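Local coordinates for CalG4 (Micromonospora echinospora, PDB 3IA7), which belongs to the GT-B structural clan, with two Rossmann-like domains joined in one chain, and carries a C-terminal domain like that of erythromycin biosynthesis protein CIII, at residues 103-108 and 391-396; 309-314 and 378-383; 5-10 and 26-31. One frame throughout, in Å; residues are numbered along the deposited sequence.

Contact 1: residues 103-108 and 391-396; sequences PDLVVY and DEVEAY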
# COMPACT_ATOMS: atom_id res chain seq x y z
N PRO A 103 13.77 0.09 25.89
CA PRO A 103 12.43 0.45 25.46
C PRO A 103 11.39 -0.15 26.43
O PRO A 103 11.73 -0.99 27.24
CB PRO A 103 12.32 -0.22 24.08
CG PRO A 103 13.14 -1.49 24.20
CD PRO A 103 14.36 -0.98 25.03
N ASP A 104 10.13 0.21 26.26
CA ASP A 104 9.01 -0.35 27.06
C ASP A 104 8.53 -1.72 26.57
O ASP A 104 7.93 -2.49 27.31
CB ASP A 104 7.83 0.60 26.94
CG ASP A 104 8.14 1.97 27.48
OD1 ASP A 104 8.90 2.06 28.46
OD2 ASP A 104 7.64 2.96 26.92
N LEU A 105 8.79 -2.01 25.30
CA LEU A 105 8.27 -3.24 24.68
C LEU A 105 9.22 -3.70 23.55
O LEU A 105 9.70 -2.85 22.82
CB LEU A 105 6.88 -2.96 24.08
CG LEU A 105 6.28 -4.14 23.32
CD1 LEU A 105 5.88 -5.31 24.30
CD2 LEU A 105 5.10 -3.64 22.44
N VAL A 106 9.48 -5.01 23.43
CA VAL A 106 10.31 -5.58 22.35
C VAL A 106 9.38 -6.29 21.38
O VAL A 106 8.57 -7.16 21.78
CB VAL A 106 11.37 -6.59 22.93
CG1 VAL A 106 12.18 -7.32 21.83
CG2 VAL A 106 12.32 -5.84 23.92
N VAL A 107 9.38 -5.90 20.13
CA VAL A 107 8.54 -6.60 19.16
C VAL A 107 9.57 -7.25 18.24
O VAL A 107 10.41 -6.55 17.67
CB VAL A 107 7.66 -5.60 18.38
CG1 VAL A 107 6.84 -6.34 17.29
CG2 VAL A 107 6.70 -4.85 19.34
N TYR A 108 9.55 -8.56 18.13
CA TYR A 108 10.55 -9.23 17.27
C TYR A 108 9.89 -10.13 16.24
O TYR A 108 8.88 -10.83 16.50
CB TYR A 108 11.51 -10.07 18.14
CG TYR A 108 10.80 -11.18 18.96
CD1 TYR A 108 10.68 -12.49 18.43
CD2 TYR A 108 10.31 -10.95 20.24
CE1 TYR A 108 10.03 -13.51 19.14
CE2 TYR A 108 9.65 -12.03 21.01
CZ TYR A 108 9.54 -13.30 20.40
OH TYR A 108 8.94 -14.37 21.06
N ASP A 391 -4.07 -2.36 17.80
CA ASP A 391 -5.02 -2.53 18.91
C ASP A 391 -4.56 -3.66 19.86
O ASP A 391 -4.59 -3.49 21.10
CB ASP A 391 -6.45 -2.84 18.40
CG ASP A 391 -7.16 -1.64 17.78
OD1 ASP A 391 -6.64 -0.49 17.79
OD2 ASP A 391 -8.29 -1.85 17.31
N GLU A 392 -4.10 -4.76 19.27
CA GLU A 392 -3.71 -5.95 20.05
C GLU A 392 -2.45 -5.59 20.82
O GLU A 392 -2.31 -5.93 21.98
CB GLU A 392 -3.36 -7.13 19.15
CG GLU A 392 -4.50 -7.66 18.29
CD GLU A 392 -5.47 -8.58 19.01
OE1 GLU A 392 -5.19 -9.06 20.14
OE2 GLU A 392 -6.53 -8.87 18.41
N VAL A 393 -1.52 -4.91 20.17
CA VAL A 393 -0.29 -4.54 20.86
C VAL A 393 -0.60 -3.57 22.00
O VAL A 393 -0.08 -3.72 23.13
CB VAL A 393 0.73 -3.90 19.92
CG1 VAL A 393 1.89 -3.30 20.73
CG2 VAL A 393 1.23 -4.93 18.81
N GLU A 394 -1.42 -2.54 21.72
CA GLU A 394 -1.76 -1.59 22.79
C GLU A 394 -2.52 -2.22 23.97
O GLU A 394 -2.25 -1.89 25.13
CB GLU A 394 -2.51 -0.36 22.26
CG GLU A 394 -1.66 0.52 21.33
CD GLU A 394 -2.37 1.79 20.97
OE1 GLU A 394 -3.57 1.71 20.63
OE2 GLU A 394 -1.71 2.86 21.06
N ALA A 395 -3.44 -3.13 23.67
CA ALA A 395 -4.18 -3.89 24.69
C ALA A 395 -3.25 -4.79 25.54
O ALA A 395 -3.43 -4.89 26.74
CB ALA A 395 -5.32 -4.74 24.05
N TYR A 396 -2.28 -5.44 24.90
CA TYR A 396 -1.31 -6.30 25.57
C TYR A 396 -0.52 -5.46 26.55
O TYR A 396 -0.38 -5.82 27.72
CB TYR A 396 -0.41 -6.96 24.50
CG TYR A 396 0.72 -7.87 24.96
CD1 TYR A 396 0.48 -9.04 25.71
CD2 TYR A 396 2.02 -7.55 24.64
CE1 TYR A 396 1.51 -9.87 26.09
CE2 TYR A 396 3.07 -8.37 25.02
CZ TYR A 396 2.81 -9.52 25.73
OH TYR A 396 3.87 -10.36 26.04

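Contact 2: residues 309-314 and 378-383; sequences AVLEAF and RDILSS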
# COMPACT_ATOMS: atom_id res chain seq x y z
N ALA A 309 2.95 -13.16 -1.99
CA ALA A 309 2.34 -13.10 -3.31
C ALA A 309 0.97 -13.81 -3.33
O ALA A 309 0.05 -13.39 -4.02
CB ALA A 309 3.26 -13.72 -4.33
N VAL A 310 0.89 -14.93 -2.62
CA VAL A 310 -0.33 -15.72 -2.53
C VAL A 310 -1.47 -14.91 -1.94
O VAL A 310 -2.57 -14.85 -2.50
CB VAL A 310 0.02 -17.04 -1.75
CG1 VAL A 310 -1.10 -17.59 -0.91
CG2 VAL A 310 0.67 -18.09 -2.72
N LEU A 311 -1.21 -14.31 -0.79
CA LEU A 311 -2.25 -13.57 -0.04
C LEU A 311 -2.67 -12.28 -0.82
O LEU A 311 -3.83 -11.86 -0.75
CB LEU A 311 -1.70 -13.25 1.35
CG LEU A 311 -1.50 -14.44 2.33
CD1 LEU A 311 -1.01 -13.97 3.72
CD2 LEU A 311 -2.70 -15.33 2.48
N GLU A 312 -1.73 -11.69 -1.55
CA GLU A 312 -2.07 -10.59 -2.45
C GLU A 312 -3.12 -11.01 -3.51
O GLU A 312 -4.13 -10.30 -3.69
CB GLU A 312 -0.83 -10.10 -3.18
CG GLU A 312 -0.96 -8.73 -3.73
CD GLU A 312 -0.44 -7.74 -2.76
OE1 GLU A 312 0.81 -7.60 -2.66
OE2 GLU A 312 -1.28 -7.10 -2.05
N ALA A 313 -2.87 -12.15 -4.18
CA ALA A 313 -3.81 -12.75 -5.14
C ALA A 313 -5.15 -13.05 -4.45
O ALA A 313 -6.23 -12.61 -4.90
CB ALA A 313 -3.22 -14.06 -5.81
N PHE A 314 -5.10 -13.71 -3.29
CA PHE A 314 -6.38 -14.02 -2.66
C PHE A 314 -7.15 -12.78 -2.16
O PHE A 314 -8.36 -12.80 -2.22
CB PHE A 314 -6.17 -15.01 -1.52
CG PHE A 314 -5.62 -16.34 -1.98
CD1 PHE A 314 -5.81 -16.81 -3.29
CD2 PHE A 314 -4.91 -17.11 -1.08
CE1 PHE A 314 -5.31 -18.06 -3.69
CE2 PHE A 314 -4.42 -18.32 -1.43
CZ PHE A 314 -4.58 -18.81 -2.75
N ARG A 378 -12.74 -13.12 1.54
CA ARG A 378 -13.55 -12.59 2.65
C ARG A 378 -12.81 -12.74 3.99
O ARG A 378 -12.81 -11.77 4.76
CB ARG A 378 -14.98 -13.19 2.62
CG ARG A 378 -15.86 -12.65 1.40
CD ARG A 378 -15.77 -11.08 1.24
NE ARG A 378 -15.62 -10.61 -0.17
CZ ARG A 378 -15.71 -9.34 -0.59
NH1 ARG A 378 -15.99 -8.35 0.26
NH2 ARG A 378 -15.56 -9.05 -1.88
N ASP A 379 -12.16 -13.89 4.21
CA ASP A 379 -11.34 -14.12 5.41
C ASP A 379 -10.28 -13.03 5.54
O ASP A 379 -10.21 -12.36 6.59
CB ASP A 379 -10.70 -15.51 5.40
CG ASP A 379 -11.72 -16.61 5.54
OD1 ASP A 379 -12.91 -16.34 5.82
OD2 ASP A 379 -11.33 -17.77 5.38
N ILE A 380 -9.54 -12.80 4.45
CA ILE A 380 -8.48 -11.79 4.43
C ILE A 380 -9.03 -10.40 4.70
O ILE A 380 -8.45 -9.64 5.50
CB ILE A 380 -7.71 -11.81 3.09
CG1 ILE A 380 -6.90 -13.13 2.98
CG2 ILE A 380 -6.78 -10.51 2.92
CD1 ILE A 380 -6.41 -13.42 1.53
N LEU A 381 -10.13 -10.06 4.03
CA LEU A 381 -10.72 -8.75 4.20
C LEU A 381 -11.17 -8.54 5.65
O LEU A 381 -11.02 -7.45 6.20
CB LEU A 381 -11.85 -8.48 3.20
CG LEU A 381 -12.75 -7.27 3.59
CD1 LEU A 381 -12.04 -5.93 3.27
CD2 LEU A 381 -14.18 -7.35 3.00
N SER A 382 -11.64 -9.59 6.29
CA SER A 382 -12.11 -9.47 7.67
C SER A 382 -11.01 -9.66 8.74
O SER A 382 -11.30 -9.63 9.92
CB SER A 382 -13.30 -10.42 7.89
OG SER A 382 -12.80 -11.72 8.03
N SER A 383 -9.74 -9.83 8.34
CA SER A 383 -8.69 -10.24 9.29
C SER A 383 -8.25 -9.09 10.23
O SER A 383 -7.80 -9.37 11.35
CB SER A 383 -7.44 -10.80 8.54
OG SER A 383 -7.83 -12.04 7.97

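Contact 3: residues 5-10 and 26-31; sequences RHILFA and SELARR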
# COMPACT_ATOMS: atom_id res chain seq x y z
N ARG A 5 4.60 5.21 24.21
CA ARG A 5 5.50 4.17 24.61
C ARG A 5 6.70 4.08 23.67
O ARG A 5 6.63 4.45 22.54
CB ARG A 5 4.80 2.83 24.72
CG ARG A 5 3.38 2.88 25.20
CD ARG A 5 3.28 3.30 26.60
NE ARG A 5 4.04 2.45 27.45
CZ ARG A 5 3.55 1.47 28.18
NH1 ARG A 5 4.35 0.73 28.92
NH2 ARG A 5 2.28 1.24 28.16
N HIS A 6 7.80 3.60 24.19
CA HIS A 6 8.98 3.39 23.37
C HIS A 6 8.97 1.91 22.96
O HIS A 6 9.09 1.00 23.81
CB HIS A 6 10.26 3.74 24.12
CG HIS A 6 11.49 3.62 23.26
ND1 HIS A 6 12.77 3.67 23.77
CD2 HIS A 6 11.63 3.43 21.92
CE1 HIS A 6 13.65 3.55 22.78
NE2 HIS A 6 12.98 3.41 21.65
N ILE A 7 8.78 1.68 21.67
CA ILE A 7 8.61 0.32 21.21
C ILE A 7 9.76 -0.05 20.30
O ILE A 7 10.00 0.65 19.29
CB ILE A 7 7.24 0.17 20.47
CG1 ILE A 7 6.07 0.50 21.45
CG2 ILE A 7 7.16 -1.28 19.95
CD1 ILE A 7 4.66 0.36 20.84
N LEU A 8 10.49 -1.11 20.62
CA LEU A 8 11.61 -1.53 19.74
C LEU A 8 11.22 -2.73 18.87
O LEU A 8 10.64 -3.72 19.39
CB LEU A 8 12.85 -1.85 20.55
CG LEU A 8 13.92 -2.58 19.73
CD1 LEU A 8 14.72 -1.52 18.99
CD2 LEU A 8 14.82 -3.37 20.64
N PHE A 9 11.48 -2.61 17.57
CA PHE A 9 11.30 -3.75 16.66
C PHE A 9 12.67 -4.35 16.34
O PHE A 9 13.59 -3.66 15.91
CB PHE A 9 10.67 -3.30 15.34
CG PHE A 9 9.20 -3.10 15.40
CD1 PHE A 9 8.64 -2.10 16.20
CD2 PHE A 9 8.36 -3.87 14.60
CE1 PHE A 9 7.24 -1.90 16.23
CE2 PHE A 9 6.96 -3.67 14.61
CZ PHE A 9 6.40 -2.68 15.45
N ALA A 10 12.80 -5.63 16.55
CA ALA A 10 14.01 -6.37 16.12
C ALA A 10 13.64 -7.26 14.93
O ALA A 10 12.77 -8.16 15.07
CB ALA A 10 14.57 -7.22 17.28
N SER A 26 3.95 1.83 11.17
CA SER A 26 3.31 3.09 10.85
C SER A 26 2.10 3.38 11.69
O SER A 26 1.94 4.51 12.19
CB SER A 26 2.91 3.09 9.36
OG SER A 26 4.13 3.04 8.63
N GLU A 27 1.28 2.35 11.91
CA GLU A 27 0.07 2.51 12.70
C GLU A 27 0.40 2.85 14.16
O GLU A 27 -0.22 3.76 14.79
CB GLU A 27 -0.81 1.25 12.59
CG GLU A 27 -2.25 1.47 13.27
CD GLU A 27 -3.05 2.71 12.82
OE1 GLU A 27 -3.04 3.09 11.64
OE2 GLU A 27 -3.71 3.34 13.69
N LEU A 28 1.42 2.19 14.70
CA LEU A 28 1.91 2.56 16.07
C LEU A 28 2.49 3.99 16.18
O LEU A 28 2.20 4.74 17.15
CB LEU A 28 2.97 1.56 16.56
CG LEU A 28 2.28 0.18 16.87
CD1 LEU A 28 3.39 -0.87 17.14
CD2 LEU A 28 1.27 0.25 18.12
N ALA A 29 3.31 4.35 15.20
CA ALA A 29 3.84 5.71 15.09
C ALA A 29 2.70 6.73 14.98
O ALA A 29 2.77 7.82 15.58
CB ALA A 29 4.82 5.80 13.85
N ARG A 30 1.66 6.43 14.19
CA ARG A 30 0.49 7.32 14.08
C ARG A 30 -0.16 7.57 15.42
O ARG A 30 -0.71 8.62 15.64
CB ARG A 30 -0.62 6.76 13.17
CG ARG A 30 -0.27 6.80 11.75
CD ARG A 30 -1.47 6.55 10.87
NE ARG A 30 -0.93 6.36 9.54
CZ ARG A 30 -0.64 5.16 9.01
NH1 ARG A 30 -0.92 4.06 9.67
NH2 ARG A 30 -0.11 5.07 7.79
N ARG A 31 -0.15 6.55 16.27
CA ARG A 31 -0.70 6.65 17.58
C ARG A 31 0.20 7.35 18.57
O ARG A 31 -0.13 7.40 19.76
CB ARG A 31 -1.15 5.27 18.07
CG ARG A 31 -2.16 4.63 17.10
CD ARG A 31 -2.61 3.23 17.52
NE ARG A 31 -3.51 2.66 16.52
CZ ARG A 31 -4.39 1.69 16.73
NH1 ARG A 31 -4.50 1.12 17.93
NH2 ARG A 31 -5.13 1.25 15.72

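Contact 1: residues 103-108 and 391-396
Leu-105 meets Val-393 and Tyr-396 where the C-terminal helix 385-400 lies against the parallel sheet of the N-terminal half. The arrangement is that of the GT-B fold: a last helix, contributed by the far end of the chain, returns to the first of two Rossmann-like domains. The two methyls of Leu-105 divide the work. Leu-105 CD2 touches Val-393 CG1 at 3.7 Å, and the two side chains slant across one another, neither lying alongside the other. Leu-105 CD1 turns to Tyr-396 and approaches Tyr-396 CE2 at 4.2 Å. This methyl sits near the plane of the ring, so the tyrosine offers its edge and not a face.

The torsions account for the reach. CG of Leu-105 stands opposite its backbone N (chi1 176°), which carries the forked end out from strand 105-109 toward the helix. In Val-393 CG1 likewise takes the position opposite N (chi1 170°), which places this branch against the leucine, while Val-393 CG2 stays 5.5 Å from Leu-105 CD2. Val-393 and Tyr-396 are three residues apart and so lie on one side of the helix. The backbones stay apart, Leu-105 CA 9.5 Å from Val-393 CA, and side chains alone span the distance.

All three touching residues are buried, and Pro-126 and Val-128 also pack on Leu-105. Glu-394 turns its CB away from the strand, and its carboxylate pairs with Arg-31 and His-33. The polar end of Tyr-396 passes the leucine, Tyr-396 OH lying 5.7 Å from Leu-105 CD1, and is satisfied by a hydrogen bond with the backbone oxygen Ala-127 O.

Contact 2: residues 309-314 and 378-383
Ile-380 extends from helix 367-381 toward helix 307-315, with its tip between Leu-311 and Phe-314. This is helix-to-helix packing inside the C-terminal Rossmann-like domain of the GT-B fold. At CB the isoleucine is still distant, Ile-380 CB lying 5.8 Å from Phe-314 CB, and the chain forks there. Ile-380 CG2 remains 4.9 Å from Leu-311 O. CG1 takes the position opposite the carbonyl carbon (chi1 -68°) and continues extended, chi2 164°, which delivers CD1 to the other helix. This one methyl makes the contact: Ile-380 CD1 presses on Phe-314 CB at 3.4 Å, a tight approach. The same Ile-380 CD1 lies 3.8 Å from the backbone oxygen Leu-311 O and has Leu-311 CD2 at 4.3 Å.

Phe-314 thus meets Ile-380 through its CB, while its ring turns off to Val-373 and Met-376, earlier on the same helix 367-381, and to Leu-320 and Val-337. Pro-194 also packs on Ile-380. Outside the buried patch, Arg-378 and Leu-381 pack on Gly-51 and Ala-29 of the second subunit.

Within helix 307-315, Val-310 O sits 3.4 Å above the plane of the Phe-314 ring, offset toward its rim.

Contact 3: residues 5-10 and 26-31
Strand 6-10 and helix 15-30 open a beta-alpha-beta unit, and Leu-28 is where the helix meets the strand through Ile-7 and Phe-9. A single methyl does this: Leu-28 CD1 lies 3.9 Å from CZ of Phe-9 and 4.1 Å from CD1 of Ile-7. The ring presents its edge, with the methyl in the ring plane, whereas the isoleucine and leucine side chains run nearly perpendicular. In Ile-7, chi1 of -61° followed by an extended chi2 of -179° sends CD1 out toward the helix.

Strand 34-39, which completes the unit in this Rossmann-like domain, adds Ile-35 against both Phe-9 and Leu-28. Helix 385-400 covers Leu-28 with Ala-390.

At the end of the helix the chemistry becomes ionic. NE and NH2 of Arg-31 both turn to one oxygen, Glu-27 OE2. The N-H of Arg-31 NE, 2.9 Å from Glu-27 OE2, meets the anti lone pair of that oxygen at an N-H...O angle of 163°. The bond from NH2 is more bent and comes from above the carboxylate plane. Arg-30 NH1 holds the other oxygen, Glu-27 OE1, at 3.1 Å.

How the contacts relate
All three contacts are buried and apolar where their segments meet, but they differ in partners. Contacts 1 and 3 each set a helix on the N-terminal sheet, using neighbouring strands: Val-107 N lies 2.6 Å from Leu-8 O, a probable hydrogen bond. Their helices are tied by charge as well, Asp-391 OD1 standing 2.7 Å from Arg-31 NH1 in a salt bridge. Contact 2 instead joins two helices of the C-terminal domain, its centre about 25 Å from the centres of both others; its helix 367-381 immediately precedes helix 385-400 of contact 1. Contacts 2 and 3 both also touch the second subunit, which contact 1 does not.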